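Local coordinates for monothiol glutaredoxin-S14, chloroplastic (Arabidopsis thaliana, PDB 3IPZ), which binds a [2Fe-2S] cluster that bridges its homodimer, may donate such clusters to other proteins and may regulate CAX cation transporters, at residues F23-R28 / G34-V39; K44-P49 / E92-G97; M60-L65 / P72-L77; E67-P72 / G81-G86. One frame throughout, in Å; residues are numbered along the deposited sequence.

Interaction 1: residues F23-R28 / G34-V39; sequences FMKGTR and GFSNTV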
loop_
_atom_site.group_PDB
_atom_site.type_symbol
_atom_site.label_atom_id
_atom_site.label_comp_id
_atom_site.label_asym_id
_atom_site.label_seq_id
_atom_site.Cartn_x
_atom_site.Cartn_y
_atom_site.Cartn_z
ATOM N N PHE A 23 1.405 2.605 -0.856
ATOM C CA PHE A 23 2.499 3.114 -1.674
ATOM C C PHE A 23 1.842 3.527 -2.982
ATOM O O PHE A 23 1.298 2.701 -3.688
ATOM C CB PHE A 23 3.558 2.034 -1.874
ATOM C CG PHE A 23 4.283 1.687 -0.610
ATOM C CD1 PHE A 23 3.975 0.523 0.093
ATOM C CD2 PHE A 23 5.238 2.559 -0.088
ATOM C CE1 PHE A 23 4.602 0.228 1.299
ATOM C CE2 PHE A 23 5.879 2.277 1.122
ATOM C CZ PHE A 23 5.560 1.108 1.820
ATOM N N MET A 24 1.887 4.821 -3.285
ATOM C CA MET A 24 1.227 5.349 -4.471
ATOM C C MET A 24 2.055 6.298 -5.323
ATOM O O MET A 24 3.202 6.625 -5.008
ATOM C CB MET A 24 -0.036 6.096 -4.041
ATOM C CG MET A 24 0.264 7.294 -3.159
ATOM S SD MET A 24 -1.199 8.125 -2.477
ATOM C CE MET A 24 -1.978 8.727 -4.003
ATOM N N LYS A 25 1.448 6.727 -6.425
ATOM C CA LYS A 25 2.066 7.680 -7.328
ATOM C C LYS A 25 1.418 8.995 -6.927
ATOM O O LYS A 25 0.235 9.235 -7.197
ATOM C CB LYS A 25 1.746 7.321 -8.779
ATOM C CG LYS A 25 2.420 6.029 -9.212
ATOM C CD LYS A 25 2.216 5.737 -10.672
ATOM C CE LYS A 25 3.007 4.510 -11.074
ATOM N NZ LYS A 25 2.764 4.144 -12.504
ATOM N N GLY A 26 2.186 9.829 -6.235
ATOM C CA GLY A 26 1.648 11.092 -5.787
ATOM C C GLY A 26 1.334 11.062 -4.308
ATOM O O GLY A 26 1.915 10.281 -3.551
ATOM N N THR A 27 0.388 11.902 -3.906
ATOM C CA THR A 27 -0.010 12.027 -2.516
ATOM C C THR A 27 -1.523 11.866 -2.440
ATOM O O THR A 27 -2.211 11.965 -3.456
ATOM C CB THR A 27 0.401 13.423 -1.976
ATOM O OG1 THR A 27 0.301 13.436 -0.550
ATOM C CG2 THR A 27 -0.518 14.493 -2.533
ATOM N N ARG A 28 -2.049 11.637 -1.242
ATOM C CA ARG A 28 -3.487 11.440 -1.096
ATOM C C ARG A 28 -4.314 12.610 -1.587
ATOM O O ARG A 28 -5.414 12.425 -2.100
ATOM C CB ARG A 28 -3.856 11.130 0.357
ATOM C CG ARG A 28 -4.396 12.309 1.148
ATOM C CD ARG A 28 -4.828 11.844 2.520
ATOM N NE ARG A 28 -3.763 11.079 3.156
ATOM C CZ ARG A 28 -3.955 10.225 4.156
ATOM N NH1 ARG A 28 -5.180 10.027 4.641
ATOM N NH2 ARG A 28 -2.922 9.558 4.662
ATOM N N GLY A 34 -4.649 7.608 -11.986
ATOM C CA GLY A 34 -6.002 7.148 -11.736
ATOM C C GLY A 34 -6.054 5.926 -10.835
ATOM O O GLY A 34 -6.908 5.844 -9.955
ATOM N N PHE A 35 -5.139 4.982 -11.046
ATOM C CA PHE A 35 -5.092 3.766 -10.241
ATOM C C PHE A 35 -4.804 4.099 -8.778
ATOM O O PHE A 35 -5.421 3.532 -7.865
ATOM C CB PHE A 35 -4.031 2.821 -10.818
ATOM C CG PHE A 35 -4.223 2.537 -12.292
ATOM C CD1 PHE A 35 -3.127 2.383 -13.137
ATOM C CD2 PHE A 35 -5.507 2.448 -12.835
ATOM C CE1 PHE A 35 -3.303 2.145 -14.514
ATOM C CE2 PHE A 35 -5.696 2.211 -14.203
ATOM C CZ PHE A 35 -4.591 2.061 -15.044
ATOM N N SER A 36 -3.867 5.015 -8.548
ATOM C CA SER A 36 -3.559 5.433 -7.187
ATOM C C SER A 36 -4.775 6.146 -6.588
ATOM O O SER A 36 -5.105 5.964 -5.412
ATOM C CB SER A 36 -2.349 6.372 -7.166
ATOM O OG SER A 36 -1.131 5.655 -7.322
ATOM N N ASN A 37 -5.459 6.945 -7.404
ATOM C CA ASN A 37 -6.622 7.678 -6.923
ATOM C C ASN A 37 -7.760 6.758 -6.464
ATOM O O ASN A 37 -8.398 7.006 -5.439
ATOM C CB ASN A 37 -7.143 8.619 -8.007
ATOM C CG ASN A 37 -8.381 9.378 -7.555
ATOM O OD1 ASN A 37 -8.334 10.158 -6.597
ATOM N ND2 ASN A 37 -9.502 9.140 -8.232
ATOM N N THR A 38 -8.014 5.701 -7.228
ATOM C CA THR A 38 -9.072 4.761 -6.884
ATOM C C THR A 38 -8.867 4.176 -5.485
ATOM O O THR A 38 -9.800 4.130 -4.685
ATOM C CB THR A 38 -9.140 3.592 -7.892
ATOM O OG1 THR A 38 -9.343 4.106 -9.215
ATOM C CG2 THR A 38 -10.291 2.654 -7.536
ATOM N N VAL A 39 -7.651 3.728 -5.186
ATOM C CA VAL A 39 -7.391 3.148 -3.874
ATOM C C VAL A 39 -7.582 4.189 -2.763
ATOM O O VAL A 39 -8.200 3.893 -1.737
ATOM C CB VAL A 39 -5.971 2.514 -3.807
ATOM C CG1 VAL A 39 -5.711 1.941 -2.428
ATOM C CG2 VAL A 39 -5.858 1.392 -4.834
#

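Interaction 2: residues K44-P49 / E92-G97; sequences KNLNVP and EAFKTG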
loop_
_atom_site.group_PDB
_atom_site.type_symbol
_atom_site.label_atom_id
_atom_site.label_comp_id
_atom_site.label_asym_id
_atom_site.label_seq_id
_atom_site.Cartn_x
_atom_site.Cartn_y
_atom_site.Cartn_z
ATOM N N LYS A 44 -10.720 6.326 1.685
ATOM C CA LYS A 44 -11.415 7.460 2.281
ATOM C C LYS A 44 -12.887 7.096 2.525
ATOM O O LYS A 44 -13.476 7.503 3.525
ATOM C CB LYS A 44 -11.316 8.697 1.382
ATOM C CG LYS A 44 -9.940 9.369 1.384
ATOM C CD LYS A 44 -9.973 10.725 0.678
ATOM C CE LYS A 44 -8.621 11.430 0.752
ATOM N NZ LYS A 44 -8.646 12.806 0.175
ATOM N N ASN A 45 -13.462 6.316 1.613
ATOM C CA ASN A 45 -14.845 5.870 1.716
ATOM C C ASN A 45 -15.071 5.066 3.004
ATOM O O ASN A 45 -16.075 5.253 3.706
ATOM C CB ASN A 45 -15.189 4.994 0.505
ATOM C CG ASN A 45 -16.570 4.351 0.610
ATOM O OD1 ASN A 45 -17.578 4.955 0.244
ATOM N ND2 ASN A 45 -16.619 3.122 1.123
ATOM N N LEU A 46 -14.126 4.180 3.312
ATOM C CA LEU A 46 -14.216 3.318 4.493
ATOM C C LEU A 46 -13.834 3.991 5.801
ATOM O O LEU A 46 -13.952 3.388 6.866
ATOM C CB LEU A 46 -13.344 2.071 4.310
ATOM C CG LEU A 46 -13.599 1.222 3.058
ATOM C CD1 LEU A 46 -12.674 0.021 3.074
ATOM C CD2 LEU A 46 -15.050 0.769 3.008
ATOM N N ASN A 47 -13.376 5.235 5.724
ATOM C CA ASN A 47 -12.982 5.970 6.925
ATOM C C ASN A 47 -11.878 5.268 7.702
ATOM O O ASN A 47 -11.820 5.343 8.927
ATOM C CB ASN A 47 -14.194 6.199 7.838
ATOM C CG ASN A 47 -15.090 7.316 7.340
ATOM O OD1 ASN A 47 -14.693 8.483 7.327
ATOM N ND2 ASN A 47 -16.300 6.967 6.914
ATOM N N VAL A 48 -11.000 4.584 6.982
ATOM C CA VAL A 48 -9.889 3.895 7.618
ATOM C C VAL A 48 -8.686 4.832 7.557
ATOM O O VAL A 48 -8.409 5.432 6.519
ATOM C CB VAL A 48 -9.562 2.534 6.896
ATOM C CG1 VAL A 48 -10.429 2.365 5.664
ATOM C CG2 VAL A 48 -8.099 2.466 6.503
ATOM N N PRO A 49 -7.984 5.003 8.685
ATOM C CA PRO A 49 -6.811 5.882 8.695
ATOM C C PRO A 49 -5.652 5.146 8.029
ATOM O O PRO A 49 -5.540 3.921 8.151
ATOM C CB PRO A 49 -6.572 6.118 10.186
ATOM C CG PRO A 49 -6.989 4.815 10.799
ATOM C CD PRO A 49 -8.257 4.458 10.028
ATOM N N GLU A 92 -11.482 -5.236 -6.012
ATOM C CA GLU A 92 -12.315 -6.421 -5.877
ATOM C C GLU A 92 -12.632 -6.736 -4.415
ATOM O O GLU A 92 -13.775 -7.020 -4.072
ATOM C CB GLU A 92 -11.617 -7.616 -6.533
ATOM C CG GLU A 92 -12.352 -8.944 -6.410
ATOM C CD GLU A 92 -13.658 -8.991 -7.185
ATOM O OE1 GLU A 92 -13.883 -8.117 -8.052
ATOM O OE2 GLU A 92 -14.452 -9.922 -6.930
ATOM N N ALA A 93 -11.619 -6.690 -3.559
ATOM C CA ALA A 93 -11.814 -6.976 -2.148
ATOM C C ALA A 93 -12.727 -5.918 -1.546
ATOM O O ALA A 93 -13.340 -6.130 -0.500
ATOM C CB ALA A 93 -10.486 -6.993 -1.427
ATOM N N PHE A 94 -12.803 -4.768 -2.209
ATOM C CA PHE A 94 -13.665 -3.692 -1.750
ATOM C C PHE A 94 -15.121 -4.053 -2.064
ATOM O O PHE A 94 -15.982 -4.003 -1.188
ATOM C CB PHE A 94 -13.298 -2.383 -2.442
ATOM C CG PHE A 94 -14.247 -1.263 -2.143
ATOM C CD1 PHE A 94 -14.450 -0.841 -0.835
ATOM C CD2 PHE A 94 -14.939 -0.631 -3.167
ATOM C CE1 PHE A 94 -15.334 0.203 -0.550
ATOM C CE2 PHE A 94 -15.829 0.416 -2.895
ATOM C CZ PHE A 94 -16.024 0.832 -1.584
ATOM N N LYS A 95 -15.383 -4.411 -3.319
ATOM C CA LYS A 95 -16.722 -4.804 -3.760
ATOM C C LYS A 95 -17.199 -6.021 -2.973
ATOM O O LYS A 95 -18.371 -6.157 -2.631
ATOM C CB LYS A 95 -16.705 -5.181 -5.241
ATOM C CG LYS A 95 -16.325 -4.064 -6.192
ATOM C CD LYS A 95 -16.286 -4.597 -7.621
ATOM C CE LYS A 95 -15.818 -3.545 -8.619
ATOM N NZ LYS A 95 -15.578 -4.153 -9.964
ATOM N N THR A 96 -16.257 -6.897 -2.688
ATOM C CA THR A 96 -16.506 -8.136 -1.984
ATOM C C THR A 96 -16.719 -8.012 -0.476
ATOM O O THR A 96 -17.428 -8.827 0.126
ATOM C CB THR A 96 -15.336 -9.075 -2.283
ATOM O OG1 THR A 96 -15.778 -10.111 -3.165
ATOM C CG2 THR A 96 -14.739 -9.636 -1.032
ATOM N N GLY A 97 -16.106 -7.003 0.136
ATOM C CA GLY A 97 -16.225 -6.827 1.573
ATOM C C GLY A 97 -15.005 -7.385 2.293
ATOM O O GLY A 97 -14.822 -7.157 3.498
#

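Interaction 3: residues M60-L65 / P72-L77; sequences MLRQGL and PTFPQL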
loop_
_atom_site.group_PDB
_atom_site.type_symbol
_atom_site.label_atom_id
_atom_site.label_comp_id
_atom_site.label_asym_id
_atom_site.label_seq_id
_atom_site.Cartn_x
_atom_site.Cartn_y
_atom_site.Cartn_z
ATOM N N MET A 60 15.091 3.968 -5.439
ATOM C CA MET A 60 15.543 2.782 -4.723
ATOM C C MET A 60 14.367 2.141 -3.985
ATOM O O MET A 60 14.190 0.918 -4.016
ATOM C CB MET A 60 16.650 3.143 -3.728
ATOM C CG MET A 60 17.341 1.930 -3.120
ATOM S SD MET A 60 18.694 2.348 -1.997
ATOM C CE MET A 60 19.942 2.908 -3.183
ATOM N N LEU A 61 13.555 2.971 -3.332
ATOM C CA LEU A 61 12.412 2.460 -2.589
ATOM C C LEU A 61 11.415 1.798 -3.540
ATOM O O LEU A 61 10.931 0.693 -3.271
ATOM C CB LEU A 61 11.741 3.591 -1.808
ATOM C CG LEU A 61 10.410 3.228 -1.146
ATOM C CD1 LEU A 61 10.627 2.139 -0.117
ATOM C CD2 LEU A 61 9.811 4.455 -0.500
ATOM N N ARG A 62 11.138 2.471 -4.654
ATOM C CA ARG A 62 10.213 1.984 -5.674
ATOM C C ARG A 62 10.634 0.620 -6.184
ATOM O O ARG A 62 9.853 -0.338 -6.147
ATOM C CB ARG A 62 10.166 2.959 -6.853
ATOM C CG ARG A 62 8.982 2.768 -7.794
ATOM C CD ARG A 62 9.052 3.739 -8.967
ATOM N NE ARG A 62 9.973 3.286 -10.009
ATOM C CZ ARG A 62 9.674 2.388 -10.951
ATOM N NH1 ARG A 62 8.466 1.832 -11.002
ATOM N NH2 ARG A 62 10.591 2.033 -11.843
ATOM N N GLN A 63 11.870 0.536 -6.664
ATOM C CA GLN A 63 12.390 -0.717 -7.187
ATOM C C GLN A 63 12.486 -1.802 -6.114
ATOM O O GLN A 63 12.311 -2.986 -6.407
ATOM C CB GLN A 63 13.742 -0.476 -7.872
ATOM C CG GLN A 63 13.595 0.237 -9.236
ATOM C CD GLN A 63 14.931 0.576 -9.892
ATOM O OE1 GLN A 63 15.773 -0.299 -10.099
ATOM N NE2 GLN A 63 15.125 1.853 -10.225
ATOM N N GLY A 64 12.743 -1.402 -4.872
ATOM C CA GLY A 64 12.818 -2.372 -3.792
ATOM C C GLY A 64 11.442 -2.946 -3.462
ATOM O O GLY A 64 11.292 -4.147 -3.219
ATOM N N LEU A 65 10.423 -2.092 -3.460
ATOM C CA LEU A 65 9.072 -2.542 -3.159
ATOM C C LEU A 65 8.535 -3.496 -4.230
ATOM O O LEU A 65 7.831 -4.453 -3.917
ATOM C CB LEU A 65 8.150 -1.332 -2.979
ATOM C CG LEU A 65 8.237 -0.698 -1.584
ATOM C CD1 LEU A 65 7.615 0.691 -1.578
ATOM C CD2 LEU A 65 7.546 -1.598 -0.592
ATOM N N PRO A 72 4.821 -5.668 -9.809
ATOM C CA PRO A 72 5.449 -4.644 -10.657
ATOM C C PRO A 72 4.976 -3.197 -10.651
ATOM O O PRO A 72 5.670 -2.343 -11.191
ATOM C CB PRO A 72 5.361 -5.259 -12.052
ATOM C CG PRO A 72 4.055 -5.965 -11.999
ATOM C CD PRO A 72 4.109 -6.656 -10.644
ATOM N N THR A 73 3.814 -2.899 -10.084
ATOM C CA THR A 73 3.373 -1.509 -10.061
ATOM C C THR A 73 2.833 -1.006 -8.749
ATOM O O THR A 73 2.941 -1.647 -7.708
ATOM C CB THR A 73 2.257 -1.195 -11.063
ATOM O OG1 THR A 73 1.933 -2.361 -11.822
ATOM C CG2 THR A 73 2.680 -0.026 -11.954
ATOM N N PHE A 74 2.222 0.168 -8.852
ATOM C CA PHE A 74 1.621 0.855 -7.737
ATOM C C PHE A 74 0.323 1.433 -8.252
ATOM O O PHE A 74 0.205 1.764 -9.433
ATOM C CB PHE A 74 2.559 1.960 -7.238
ATOM C CG PHE A 74 3.883 1.444 -6.787
ATOM C CD1 PHE A 74 4.928 1.295 -7.687
ATOM C CD2 PHE A 74 4.063 1.025 -5.472
ATOM C CE1 PHE A 74 6.133 0.728 -7.283
ATOM C CE2 PHE A 74 5.263 0.460 -5.060
ATOM C CZ PHE A 74 6.300 0.310 -5.967
ATOM N N PRO A 75 -0.648 1.633 -7.361
ATOM C CA PRO A 75 -0.595 1.365 -5.921
ATOM C C PRO A 75 -0.361 -0.045 -5.399
ATOM O O PRO A 75 -0.739 -1.045 -5.999
ATOM C CB PRO A 75 -1.930 1.912 -5.435
ATOM C CG PRO A 75 -2.840 1.561 -6.576
ATOM C CD PRO A 75 -2.015 2.007 -7.772
ATOM N N GLN A 76 0.265 -0.081 -4.233
ATOM C CA GLN A 76 0.548 -1.296 -3.500
ATOM C C GLN A 76 0.018 -1.002 -2.096
ATOM O O GLN A 76 0.451 -0.051 -1.455
ATOM C CB GLN A 76 2.058 -1.572 -3.458
ATOM C CG GLN A 76 2.575 -2.335 -4.661
ATOM C CD GLN A 76 4.058 -2.654 -4.579
ATOM O OE1 GLN A 76 4.616 -2.811 -3.494
ATOM N NE2 GLN A 76 4.697 -2.770 -5.735
ATOM N N LEU A 77 -0.921 -1.817 -1.631
ATOM C CA LEU A 77 -1.521 -1.622 -0.319
ATOM C C LEU A 77 -1.073 -2.645 0.702
ATOM O O LEU A 77 -1.078 -3.845 0.444
ATOM C CB LEU A 77 -3.049 -1.668 -0.427
ATOM C CG LEU A 77 -3.895 -1.458 0.840
ATOM C CD1 LEU A 77 -3.688 -0.043 1.388
ATOM C CD2 LEU A 77 -5.370 -1.678 0.502
#

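Interaction 4: residues E67-P72 / G81-G86; sequences EYSNWP and GEFFGG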
loop_
_atom_site.group_PDB
_atom_site.type_symbol
_atom_site.label_atom_id
_atom_site.label_comp_id
_atom_site.label_asym_id
_atom_site.label_seq_id
_atom_site.Cartn_x
_atom_site.Cartn_y
_atom_site.Cartn_z
ATOM N N GLU A 67 10.116 -5.669 -5.739
ATOM C CA GLU A 67 10.663 -6.981 -5.441
ATOM C C GLU A 67 10.125 -7.523 -4.130
ATOM O O GLU A 67 9.791 -8.697 -4.036
ATOM C CB GLU A 67 12.188 -6.931 -5.383
ATOM C CG GLU A 67 12.818 -8.316 -5.347
ATOM C CD GLU A 67 14.337 -8.272 -5.318
ATOM O OE1 GLU A 67 14.922 -7.588 -6.187
ATOM O OE2 GLU A 67 14.940 -8.926 -4.434
ATOM N N TYR A 68 10.050 -6.668 -3.116
ATOM C CA TYR A 68 9.542 -7.057 -1.802
ATOM C C TYR A 68 8.093 -7.563 -1.877
ATOM O O TYR A 68 7.758 -8.587 -1.291
ATOM C CB TYR A 68 9.606 -5.858 -0.847
ATOM C CG TYR A 68 9.265 -6.169 0.593
ATOM C CD1 TYR A 68 10.181 -6.801 1.426
ATOM C CD2 TYR A 68 8.027 -5.815 1.126
ATOM C CE1 TYR A 68 9.873 -7.068 2.764
ATOM C CE2 TYR A 68 7.710 -6.078 2.455
ATOM C CZ TYR A 68 8.637 -6.703 3.270
ATOM O OH TYR A 68 8.332 -6.957 4.592
ATOM N N SER A 69 7.244 -6.830 -2.594
ATOM C CA SER A 69 5.830 -7.177 -2.743
ATOM C C SER A 69 5.590 -8.177 -3.870
ATOM O O SER A 69 4.535 -8.812 -3.930
ATOM C CB SER A 69 5.007 -5.921 -3.054
ATOM O OG SER A 69 5.272 -4.892 -2.124
ATOM N N ASN A 70 6.574 -8.297 -4.758
ATOM C CA ASN A 70 6.500 -9.159 -5.930
ATOM C C ASN A 70 5.322 -8.749 -6.813
ATOM O O ASN A 70 4.588 -9.587 -7.332
ATOM C CB ASN A 70 6.367 -10.631 -5.540
ATOM C CG ASN A 70 6.530 -11.555 -6.739
ATOM O OD1 ASN A 70 7.550 -11.514 -7.428
ATOM N ND2 ASN A 70 5.525 -12.380 -6.999
ATOM N N TRP A 71 5.166 -7.443 -6.976
ATOM C CA TRP A 71 4.107 -6.843 -7.768
ATOM C C TRP A 71 4.793 -5.665 -8.464
ATOM O O TRP A 71 5.293 -4.761 -7.806
ATOM C CB TRP A 71 2.973 -6.376 -6.837
ATOM C CG TRP A 71 1.848 -5.729 -7.559
ATOM C CD1 TRP A 71 1.541 -4.399 -7.575
ATOM C CD2 TRP A 71 0.944 -6.364 -8.468
ATOM N NE1 TRP A 71 0.504 -4.165 -8.449
ATOM C CE2 TRP A 71 0.121 -5.355 -9.012
ATOM C CE3 TRP A 71 0.754 -7.691 -8.880
ATOM C CZ2 TRP A 71 -0.882 -5.629 -9.953
ATOM C CZ3 TRP A 71 -0.242 -7.966 -9.814
ATOM C CH2 TRP A 71 -1.046 -6.935 -10.339
ATOM N N PRO A 72 4.821 -5.668 -9.809
ATOM C CA PRO A 72 5.449 -4.644 -10.657
ATOM C C PRO A 72 4.976 -3.197 -10.651
ATOM O O PRO A 72 5.670 -2.343 -11.191
ATOM C CB PRO A 72 5.361 -5.259 -12.052
ATOM C CG PRO A 72 4.055 -5.965 -11.999
ATOM C CD PRO A 72 4.109 -6.656 -10.644
ATOM N N GLY A 81 0.916 -4.937 8.073
ATOM C CA GLY A 81 2.286 -5.264 7.715
ATOM C C GLY A 81 2.437 -6.347 6.663
ATOM O O GLY A 81 3.551 -6.816 6.416
ATOM N N GLU A 82 1.329 -6.759 6.051
ATOM C CA GLU A 82 1.365 -7.784 5.007
ATOM C C GLU A 82 0.864 -7.169 3.717
ATOM O O GLU A 82 -0.091 -6.397 3.733
ATOM C CB GLU A 82 0.478 -8.979 5.373
ATOM C CG GLU A 82 0.897 -9.694 6.656
ATOM C CD GLU A 82 2.250 -10.390 6.530
ATOM O OE1 GLU A 82 2.829 -10.767 7.577
ATOM O OE2 GLU A 82 2.729 -10.568 5.387
ATOM N N PHE A 83 1.516 -7.496 2.604
ATOM C CA PHE A 83 1.110 -6.963 1.313
ATOM C C PHE A 83 -0.293 -7.485 0.969
ATOM O O PHE A 83 -0.520 -8.692 0.897
ATOM C CB PHE A 83 2.117 -7.376 0.239
ATOM C CG PHE A 83 1.697 -7.024 -1.154
ATOM C CD1 PHE A 83 1.454 -5.701 -1.509
ATOM C CD2 PHE A 83 1.516 -8.021 -2.111
ATOM C CE1 PHE A 83 1.025 -5.369 -2.811
ATOM C CE2 PHE A 83 1.090 -7.702 -3.407
ATOM C CZ PHE A 83 0.845 -6.367 -3.754
ATOM N N PHE A 84 -1.234 -6.570 0.764
ATOM C CA PHE A 84 -2.596 -6.967 0.437
ATOM C C PHE A 84 -2.801 -7.106 -1.066
ATOM O O PHE A 84 -3.375 -8.085 -1.520
ATOM C CB PHE A 84 -3.603 -5.964 0.997
ATOM C CG PHE A 84 -5.019 -6.416 0.868
ATOM C CD1 PHE A 84 -5.525 -7.402 1.720
ATOM C CD2 PHE A 84 -5.836 -5.899 -0.134
ATOM C CE1 PHE A 84 -6.817 -7.871 1.575
ATOM C CE2 PHE A 84 -7.139 -6.363 -0.290
ATOM C CZ PHE A 84 -7.633 -7.350 0.562
ATOM N N GLY A 85 -2.342 -6.128 -1.842
ATOM C CA GLY A 85 -2.496 -6.230 -3.283
ATOM C C GLY A 85 -2.390 -4.914 -4.018
ATOM O O GLY A 85 -2.248 -3.856 -3.392
ATOM N N GLY A 86 -2.438 -4.983 -5.351
ATOM C CA GLY A 86 -2.371 -3.778 -6.155
ATOM C C GLY A 86 -3.780 -3.251 -6.368
ATOM O O GLY A 86 -4.700 -3.615 -5.636
HETATM O O HOH W 1 5.696 -7.863 5.017
#

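Interaction 1: residues F23-R28 / G34-V39
The flat peptide linking Met-24 to Lys-25 turns its N-H almost straight onto OG of Ser-36 (N-H...O angle 171°), with Lys-25 N 2.9 Å from Ser-36 OG. The bond joins the end of strand 20-24 to the first turn of helix 34-45, within the beta-alpha-beta unit that opens the thioredoxin-like sheet of glutaredoxins. Ser-36 closes the Cys-Gly-Phe-Ser motif headed by Cys-33, inferred to be a cluster ligand, and stands where dithiol glutaredoxins carry their second cysteine. Serine suits this buried place because it is small and its oxygen can accept a backbone proton; with OG beside its own backbone N (chi1 -77°), it faces the strand. An alanine here would probably leave the Lys-25 N-H without this acceptor and the helix start less firmly fixed to the strand. Lys-25, a glutathione-binding residue by similarity, brings its CB to 3.6 Å from Ser-36 OG, while its extended chain carries the amine onward. Met-24 lines the hydroxyl with its CB, 3.5 Å from Ser-36 OG, and its chain bends at chi3, bringing CE back to 4.0 Å from Ser-36 CB.

Interaction 2: residues K44-P49 / E92-G97
Phe-94 turns one edge of its ring to two side chains near the C-terminal end of helix 34-45. CD2 of Leu-46 lies in the plane of the ring, 3.6 Å from Phe-94 CE1, an ordinary apolar contact in which the two side chains slide past each other in opposite directions. Beside it, ND2 of Asn-45 comes 3.6 Å from Phe-94 CZ and equally near CE1. The amide plane stands almost perpendicular to the ring, at 85°, and the nitrogen approaches near the ring plane rather than over a face, a van der Waals contact and not an amide-pi stack. Each residue type fits its place: the phenylalanine is long enough to span the space between the two segments, where the CA atoms of Leu-46 and Phe-94 are 9.4 Å apart; leucine gives it a greasy neighbour; asparagine, polar and exposed, lays its amide nitrogen against the ring edge. The reach of the ring depends on its first torsion, which sets CG trans to the backbone N (chi1 173°) and swings the ring out from helix 87-96.

Chain turns flank both ends. The chain leaves helix 34-45 in a Schellman motif with Asn-47 at positive phi, its N bonded to Lys-44 O at 3.2 Å. Gly-97, also at positive phi, follows helix 87-96 and is the N-cap of helix 98-108. That last helix packs behind the contact, where Leu-99 touches both Leu-46 and Ala-93, drawing helices 34-45, 87-96 and 98-108 together at the surface of the glutaredoxin domain.

Interaction 3: residues M60-L65 / P72-L77
The cis-proline loop that leads into strand 76-79, a hallmark of the thioredoxin fold, rests here against helix 59-69, with Phe-74 just before cis Pro-75. Two of the residues that meet, Arg-62 and Phe-74, are assigned to the glutathione site by similarity. The aliphatic part of the arginine does the touching: CG of Arg-62 is 3.5 Å from CE1 of Phe-74. With CG trans to its backbone N (chi1 -164°), the arginine brings that carbon obliquely to the ring, then bends at chi3; the guanidinium plane is turned 66° from the ring. At the ring edge, in plane, lie the carbonyl O of Arg-62, 3.6 Å from Phe-74 CZ, and CB of Leu-65, 3.9 Å from the same CZ.

One face of the ring is covered by Gln-76, whose NE2 sits 3.3 Å above the plane toward the rim. That amide is held by its bond from NE2 to Thr-73 O at 2.9 Å, which ties the loop back onto itself. Its OE1, 3.6 Å from Leu-65 O, hydrogen-bonds with Ser-69 OG. Phenylalanine thus supplies a rigid flat filler, and glutamine a polar group whose two ends are both satisfied inside the protein. The chemistry implies a division of labour: Arg-62 packs through carbon, while its guanidinium, held by the salt bridge from NE to Glu-59, is probably placed for the glutathione role assigned by similarity.

Interaction 4: residues E67-P72 / G81-G86
Ser-69 lies over the face of Phe-83: its CB is 3.9 Å from the ring centroid and only 10° off the normal, a CH-pi contact at the middle of the ring. The opposite face is met toward the rim by the backbone N of Gly-85. At the far end of the same ring, CZ of Phe-83 is 3.7 Å from CB of Trp-71. The two aromatic side chains cross at about a right angle, yet their rings are only 32° apart in plane, with 6.0 Å between the centroids of the indole five-membered ring and the phenyl, so the pair is oblique. Phenylalanine suits the strand by offering a flat face to Ser-69 and its CZ end to Trp-71; serine is small enough to sit close on that face while its OG bonds Tyr-78 OH. Trp-71 has CG trans to its backbone N (chi1 179°), which carries the indole across to Gly-86, whose CA is 3.7 Å from Trp-71 NE1; a CB there would collide with that nitrogen, and glycine is the residue that fits. A serine in place of Phe-83 is likely to open a gap between strand and helix end, leaving the indole less firmly set.

One water joins Tyr-68 OH and Gly-81 O, 2.8 Å from each. The helix ends in a Schellman motif with Asn-70 at positive phi. Residues 69-73 form a region required for CAX1 activation. The contact thus sets the end of helix 59-69 against outer strand 82-85, with strand 76-79 beside it supplying Tyr-78, whose ring meets Phe-83, and helix 5-15 packing on Tyr-68.

Overall arrangement
The four contacts lie within a single glutaredoxin domain, and interactions 1, 3 and 4 gather round its sheet. Interactions 3 and 4 are closest, centres about 8 Å apart: they share Pro-72 and helix 59-69, and their strands, 76-79 and 82-85, are neighbours. The centres of interactions 1 and 3 are about 12 Å apart, linked by a probable hydrogen bond of 2.9 Å from Phe-23 N to Gln-76 O, while Pro-75 packs on Val-39. Together these two bring the proposed glutathione residues Lys-25, Arg-62 and Phe-74 to one side, the side chains of Lys-25 and Cys-33 being about 4 Å apart. Interaction 2, its centre about 21 Å from that of interaction 3, continues helix 34-45 and touches interaction 4 through Ala-93 and Phe-84.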